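Local atomic coordinates of beta-N-acetylhexosaminidase (Mycobacterium smegmatis, PDB entry 4YYF), a protein that probably hydrolyses terminal non-reducing N-acetyl-D-hexosamine residues from N-acetyl-beta-D-hexosaminides, as a member of glycoside hydrolase family 3. Residues D104-R109 with D154-V159; L199-H204 with P244-V249. The protein carries 1 engineered substitution. All blocks are in the same frame, centred on the assembly; numbering follows the deposited sequence.

Interaction 1 of 2, residues D104-R109 with D154-V159; sequences DEEGGR and DFAPVV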
loop_
_atom_site.group_PDB
_atom_site.type_symbol
_atom_site.label_atom_id
_atom_site.label_comp_id
_atom_site.label_asym_id
_atom_site.label_seq_id
_atom_site.Cartn_x
_atom_site.Cartn_y
_atom_site.Cartn_z
ATOM N N ASP A 104 -2.850 -2.260 -8.080
ATOM C CA ASP A 104 -1.628 -1.673 -8.634
ATOM C C ASP A 104 -1.918 -1.076 -10.014
ATOM O O ASP A 104 -1.859 -1.775 -11.020
ATOM C CB ASP A 104 -0.539 -2.734 -8.817
ATOM C CG ASP A 104 0.261 -3.001 -7.553
ATOM O OD1 ASP A 104 0.161 -2.216 -6.584
ATOM O OD2 ASP A 104 1.015 -4.004 -7.537
ATOM N N GLU A 105 -2.211 0.215 -10.079
ATOM C CA GLU A 105 -2.474 0.852 -11.368
ATOM C C GLU A 105 -1.524 2.041 -11.561
ATOM O O GLU A 105 -1.882 3.194 -11.295
ATOM C CB GLU A 105 -3.954 1.255 -11.462
ATOM C CG GLU A 105 -4.387 1.806 -12.804
ATOM C CD GLU A 105 -3.862 1.005 -13.980
ATOM O OE1 GLU A 105 -2.967 1.510 -14.687
ATOM O OE2 GLU A 105 -4.350 -0.121 -14.217
ATOM N N GLU A 106 -0.302 1.736 -12.005
ATOM C CA GLU A 106 0.778 2.723 -12.158
ATOM C C GLU A 106 0.905 3.187 -13.596
ATOM O O GLU A 106 1.354 4.303 -13.860
ATOM C CB GLU A 106 2.127 2.098 -11.753
ATOM C CG GLU A 106 2.176 1.553 -10.327
ATOM C CD GLU A 106 3.414 0.712 -10.057
ATOM O OE1 GLU A 106 4.448 0.934 -10.733
ATOM O OE2 GLU A 106 3.346 -0.175 -9.167
ATOM N N GLY A 107 0.546 2.304 -14.527
ATOM C CA GLY A 107 0.772 2.540 -15.944
ATOM C C GLY A 107 1.960 1.717 -16.392
ATOM O O GLY A 107 2.678 1.157 -15.559
ATOM N N GLY A 108 2.187 1.639 -17.699
ATOM C CA GLY A 108 3.325 0.897 -18.216
ATOM C C GLY A 108 3.268 -0.584 -17.879
ATOM O O GLY A 108 2.294 -1.273 -18.219
ATOM N N ARG A 109 4.312 -1.083 -17.219
ATOM C CA ARG A 109 4.412 -2.511 -16.914
ATOM C C ARG A 109 3.492 -2.960 -15.782
ATOM O O ARG A 109 3.226 -4.154 -15.626
ATOM C CB ARG A 109 5.860 -2.884 -16.589
ATOM C CG ARG A 109 6.759 -2.993 -17.832
ATOM C CD ARG A 109 8.181 -3.381 -17.447
ATOM N NE ARG A 109 8.678 -2.460 -16.434
ATOM C CZ ARG A 109 9.300 -2.816 -15.317
ATOM N NH1 ARG A 109 9.550 -4.097 -15.064
ATOM N NH2 ARG A 109 9.696 -1.874 -14.464
ATOM N N ASP A 154 -5.389 3.328 -4.961
ATOM C CA ASP A 154 -4.409 2.927 -5.972
ATOM C C ASP A 154 -3.031 2.906 -5.326
ATOM O O ASP A 154 -2.596 3.910 -4.756
ATOM C CB ASP A 154 -4.410 3.906 -7.170
ATOM C CG ASP A 154 -3.508 3.449 -8.323
ATOM O OD1 ASP A 154 -2.948 2.327 -8.274
ATOM O OD2 ASP A 154 -3.374 4.207 -9.320
ATOM N N PHE A 155 -2.331 1.782 -5.430
ATOM C CA PHE A 155 -0.963 1.717 -4.920
ATOM C C PHE A 155 -0.034 2.398 -5.911
ATOM O O PHE A 155 0.743 1.752 -6.608
ATOM C CB PHE A 155 -0.555 0.270 -4.677
ATOM C CG PHE A 155 -1.335 -0.398 -3.571
ATOM C CD1 PHE A 155 -1.499 0.239 -2.340
ATOM C CD2 PHE A 155 -1.927 -1.638 -3.767
ATOM C CE1 PHE A 155 -2.224 -0.379 -1.297
ATOM C CE2 PHE A 155 -2.658 -2.259 -2.737
ATOM C CZ PHE A 155 -2.795 -1.620 -1.499
ATOM N N ALA A 156 -0.151 3.719 -5.970
ATOM C CA ALA A 156 0.641 4.557 -6.862
ATOM C C ALA A 156 0.522 5.967 -6.323
ATOM O O ALA A 156 -0.465 6.292 -5.672
ATOM C CB ALA A 156 0.085 4.461 -8.304
ATOM N N PRO A 157 1.502 6.841 -6.602
ATOM C CA PRO A 157 2.671 6.669 -7.452
ATOM C C PRO A 157 3.860 6.073 -6.717
ATOM O O PRO A 157 4.037 6.247 -5.514
ATOM C CB PRO A 157 3.024 8.107 -7.839
ATOM C CG PRO A 157 2.652 8.899 -6.592
ATOM C CD PRO A 157 1.355 8.235 -6.138
ATOM N N VAL A 158 4.684 5.384 -7.488
ATOM C CA VAL A 158 6.025 5.015 -7.080
ATOM C C VAL A 158 6.823 6.302 -6.926
ATOM O O VAL A 158 6.841 7.140 -7.829
ATOM C CB VAL A 158 6.672 4.159 -8.186
ATOM C CG1 VAL A 158 8.182 3.977 -7.943
ATOM C CG2 VAL A 158 5.963 2.812 -8.283
ATOM N N VAL A 159 7.488 6.469 -5.789
ATOM C CA VAL A 159 8.365 7.623 -5.608
ATOM C C VAL A 159 9.817 7.178 -5.496
ATOM O O VAL A 159 10.715 7.990 -5.249
ATOM C CB VAL A 159 7.948 8.497 -4.398
ATOM C CG1 VAL A 159 6.537 9.078 -4.608
ATOM C CG2 VAL A 159 8.000 7.685 -3.119
#

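Interaction 2 of 2, residues L199-H204 with P244-V249; sequences LPVLKH and PVAVMV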
loop_
_atom_site.group_PDB
_atom_site.type_symbol
_atom_site.label_atom_id
_atom_site.label_comp_id
_atom_site.label_asym_id
_atom_site.label_seq_id
_atom_site.Cartn_x
_atom_site.Cartn_y
_atom_site.Cartn_z
ATOM N N LEU A 199 -7.565 7.152 -3.114
ATOM C CA LEU A 199 -6.463 7.337 -2.169
ATOM C C LEU A 199 -5.150 6.924 -2.827
ATOM O O LEU A 199 -4.964 5.752 -3.151
ATOM C CB LEU A 199 -6.677 6.480 -0.909
ATOM C CG LEU A 199 -5.532 6.546 0.111
ATOM C CD1 LEU A 199 -5.453 7.949 0.794
ATOM C CD2 LEU A 199 -5.695 5.440 1.171
ATOM N N PRO A 200 -4.230 7.879 -3.033
ATOM C CA PRO A 200 -2.927 7.475 -3.570
ATOM C C PRO A 200 -2.004 6.948 -2.467
ATOM O O PRO A 200 -2.150 7.324 -1.295
ATOM C CB PRO A 200 -2.381 8.769 -4.178
ATOM C CG PRO A 200 -3.035 9.872 -3.398
ATOM C CD PRO A 200 -4.331 9.341 -2.826
ATOM N N VAL A 201 -1.091 6.049 -2.833
ATOM C CA VAL A 201 -0.165 5.458 -1.859
ATOM C C VAL A 201 1.268 5.592 -2.382
ATOM O O VAL A 201 1.623 4.969 -3.374
ATOM C CB VAL A 201 -0.476 3.967 -1.597
ATOM C CG1 VAL A 201 0.394 3.439 -0.425
ATOM C CG2 VAL A 201 -1.976 3.754 -1.276
ATOM N N LEU A 202 2.075 6.411 -1.713
ATOM C CA LEU A 202 3.480 6.604 -2.083
ATOM C C LEU A 202 4.302 5.362 -1.717
ATOM O O LEU A 202 4.219 4.881 -0.590
ATOM C CB LEU A 202 4.042 7.809 -1.328
ATOM C CG LEU A 202 3.214 9.097 -1.357
ATOM C CD1 LEU A 202 3.832 10.141 -0.431
ATOM C CD2 LEU A 202 3.128 9.647 -2.780
ATOM N N LYS A 203 5.107 4.846 -2.645
ATOM C CA LYS A 203 5.857 3.604 -2.383
ATOM C C LYS A 203 7.220 3.651 -3.095
ATOM O O LYS A 203 7.358 4.405 -4.063
ATOM C CB LYS A 203 5.023 2.385 -2.825
ATOM C CG LYS A 203 4.857 2.243 -4.335
ATOM C CD LYS A 203 3.735 1.231 -4.674
ATOM C CE LYS A 203 3.722 0.884 -6.165
ATOM N NZ LYS A 203 2.612 -0.074 -6.502
ATOM N N HIS A 204 8.235 2.891 -2.657
ATOM C CA HIS A 204 8.202 1.957 -1.526
ATOM C C HIS A 204 9.152 2.463 -0.422
ATOM O O HIS A 204 10.371 2.348 -0.547
ATOM C CB HIS A 204 8.653 0.549 -1.978
ATOM C CG HIS A 204 7.875 -0.016 -3.132
ATOM N ND1 HIS A 204 8.149 0.310 -4.456
ATOM C CD2 HIS A 204 6.853 -0.904 -3.186
ATOM C CE1 HIS A 204 7.319 -0.329 -5.248
ATOM N NE2 HIS A 204 6.514 -1.082 -4.503
ATOM N N PRO A 244 -5.577 13.753 1.233
ATOM C CA PRO A 244 -5.266 12.426 1.780
ATOM C C PRO A 244 -4.186 11.706 0.983
ATOM O O PRO A 244 -4.085 11.820 -0.249
ATOM C CB PRO A 244 -6.598 11.674 1.691
ATOM C CG PRO A 244 -7.357 12.365 0.620
ATOM C CD PRO A 244 -6.934 13.813 0.656
ATOM N N VAL A 245 -3.358 10.967 1.707
ATOM C CA VAL A 245 -2.294 10.206 1.087
ATOM C C VAL A 245 -1.911 9.110 2.076
ATOM O O VAL A 245 -2.079 9.270 3.286
ATOM C CB VAL A 245 -1.078 11.121 0.738
ATOM C CG1 VAL A 245 -0.360 11.592 2.006
ATOM C CG2 VAL A 245 -0.102 10.411 -0.212
ATOM N N ALA A 246 -1.438 7.989 1.554
ATOM C CA ALA A 246 -0.951 6.887 2.373
ATOM C C ALA A 246 0.473 6.593 1.943
ATOM O O ALA A 246 0.933 7.101 0.931
ATOM C CB ALA A 246 -1.825 5.641 2.218
ATOM N N VAL A 247 1.175 5.782 2.725
ATOM C CA VAL A 247 2.531 5.376 2.382
ATOM C C VAL A 247 2.576 3.853 2.442
ATOM O O VAL A 247 1.937 3.253 3.306
ATOM C CB VAL A 247 3.556 5.976 3.368
ATOM C CG1 VAL A 247 4.974 5.354 3.170
ATOM C CG2 VAL A 247 3.618 7.514 3.234
HETATM N N MSE A 248 3.301 3.231 1.510
HETATM C CA MSE A 248 3.588 1.799 1.589
HETATM C C MSE A 248 5.071 1.571 1.883
HETATM O O MSE A 248 5.939 2.111 1.195
HETATM C CB MSE A 248 3.236 1.098 0.276
HETATM C CG MSE A 248 3.624 -0.399 0.242
HETATM SE SE MSE A 248 3.068 -1.244 -1.446
HETATM C CE MSE A 248 1.206 -1.423 -1.040
ATOM N N VAL A 249 5.357 0.755 2.894
ATOM C CA VAL A 249 6.736 0.434 3.265
ATOM C C VAL A 249 7.170 -0.853 2.565
ATOM O O VAL A 249 6.433 -1.836 2.566
ATOM C CB VAL A 249 6.871 0.264 4.791
ATOM C CG1 VAL A 249 8.287 -0.156 5.155
ATOM C CG2 VAL A 249 6.527 1.562 5.500
#

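Interaction 1 of 2, residues D104-R109 with D154-V159
Asp154 turns its carboxylate onto the backbone of Glu105. A chi1 of -174° sets the group opposite the Asp154 backbone N, and OD1 accepts a hydrogen bond from Glu105 N (2.9 Å), met on the syn side and 22° out of the carboxylate plane. The second oxygen, Asp154 OD2, lies 2.7 Å from Glu105 O. The Glu105 carboxylate is held elsewhere, by Ser111 and Arg142. One residue earlier, Asp104 OD1 meets Phe155 at the ring edge, near the ring plane; its closest approach is 3.2 Å to Phe155 CB, and the carboxylate stands 75° from the ring. Glu106 runs obliquely past Val158, its OE1 3.4 Å from Val158 CG2, while its CG packs against Ala156 CB at 4.1 Å. Its chain is extended beyond CG and carries OE2 to salt bridges with Lys203 and Arg173. A classic beta bulge at Glu106 and Gly107 interrupts the strand, and Phe155 centres an inverse gamma turn. The pairing joins strand 100-107 to the loop after its parallel neighbour 153-154, at the C-terminal ends of barrel strands, where TIM-barrel glycosidases place their active sites.

Interaction 2 of 2, residues L199-H204 with P244-V249
Two adjacent parallel strands of the TIM-barrel wall meet here, with Val201 paired to Ala246 and Leu202 to Val247. Three backbone hydrogen bonds join them: Ala246 N to Pro200 O (3.0 Å), Leu202 N to Ala246 O (3.0 Å) and the nearly straight Met248 N to Leu202 O (2.8 Å, 174° at the hydrogen). Val201 and Ala246 share one face of the sheet, Val201 CG2 resting 4.0 Å from Ala246 CB. The other branch, CG1, lies anti to the backbone N and reaches diagonally across to the neighbouring strand, 3.7 Å from Met248 CB. On the face of Leu202 and Val247, the Leu202 side chain crosses that of Val245 at about a right angle, its CG 3.7 Å from Val245 CG2. Met248, a selenomethionine, runs beside the Lys203 side chain in the same direction; its SE is 4.1 Å from Lys203 CD. The same SE approaches the His204 ring obliquely, 4.2 Å from CD2, while Lys203 CG sits over the centre of one ring face. A cis peptide joins Lys203 to His204, and His204 ND1 is hydrogen-bonded to Asp160. Helix 179-196 packs on Pro200 and Val245, helix 267-275 on Val247 and Val249, and strand 199-205 is flanked on its other edge by strand 153-154.

How the interactions relate
Lys203 ties the two contacts together: its NZ, from interaction 2, lies 2.6 Å from Phe155 O of interaction 1, a probable hydrogen bond. Further along, Val159 N probably bonds to Lys203 O at 2.7 Å, continuing the link between the 154-159 loop and strand 199-205. Apolar packing adds to this, with Phe155 CD1 3.4 Å from Met248 CE. The centres of the two contacts are about 11 Å apart, and both reach the same sheet. Formic acid lies about 3 Å from the Asp104 side chain and about 5 Å from that of His204; acetate lies about 3 Å from His204 and about 6 Å from Glu106. Both probably come from the crystallisation liquor, but suggest a common pocket at the barrel mouth.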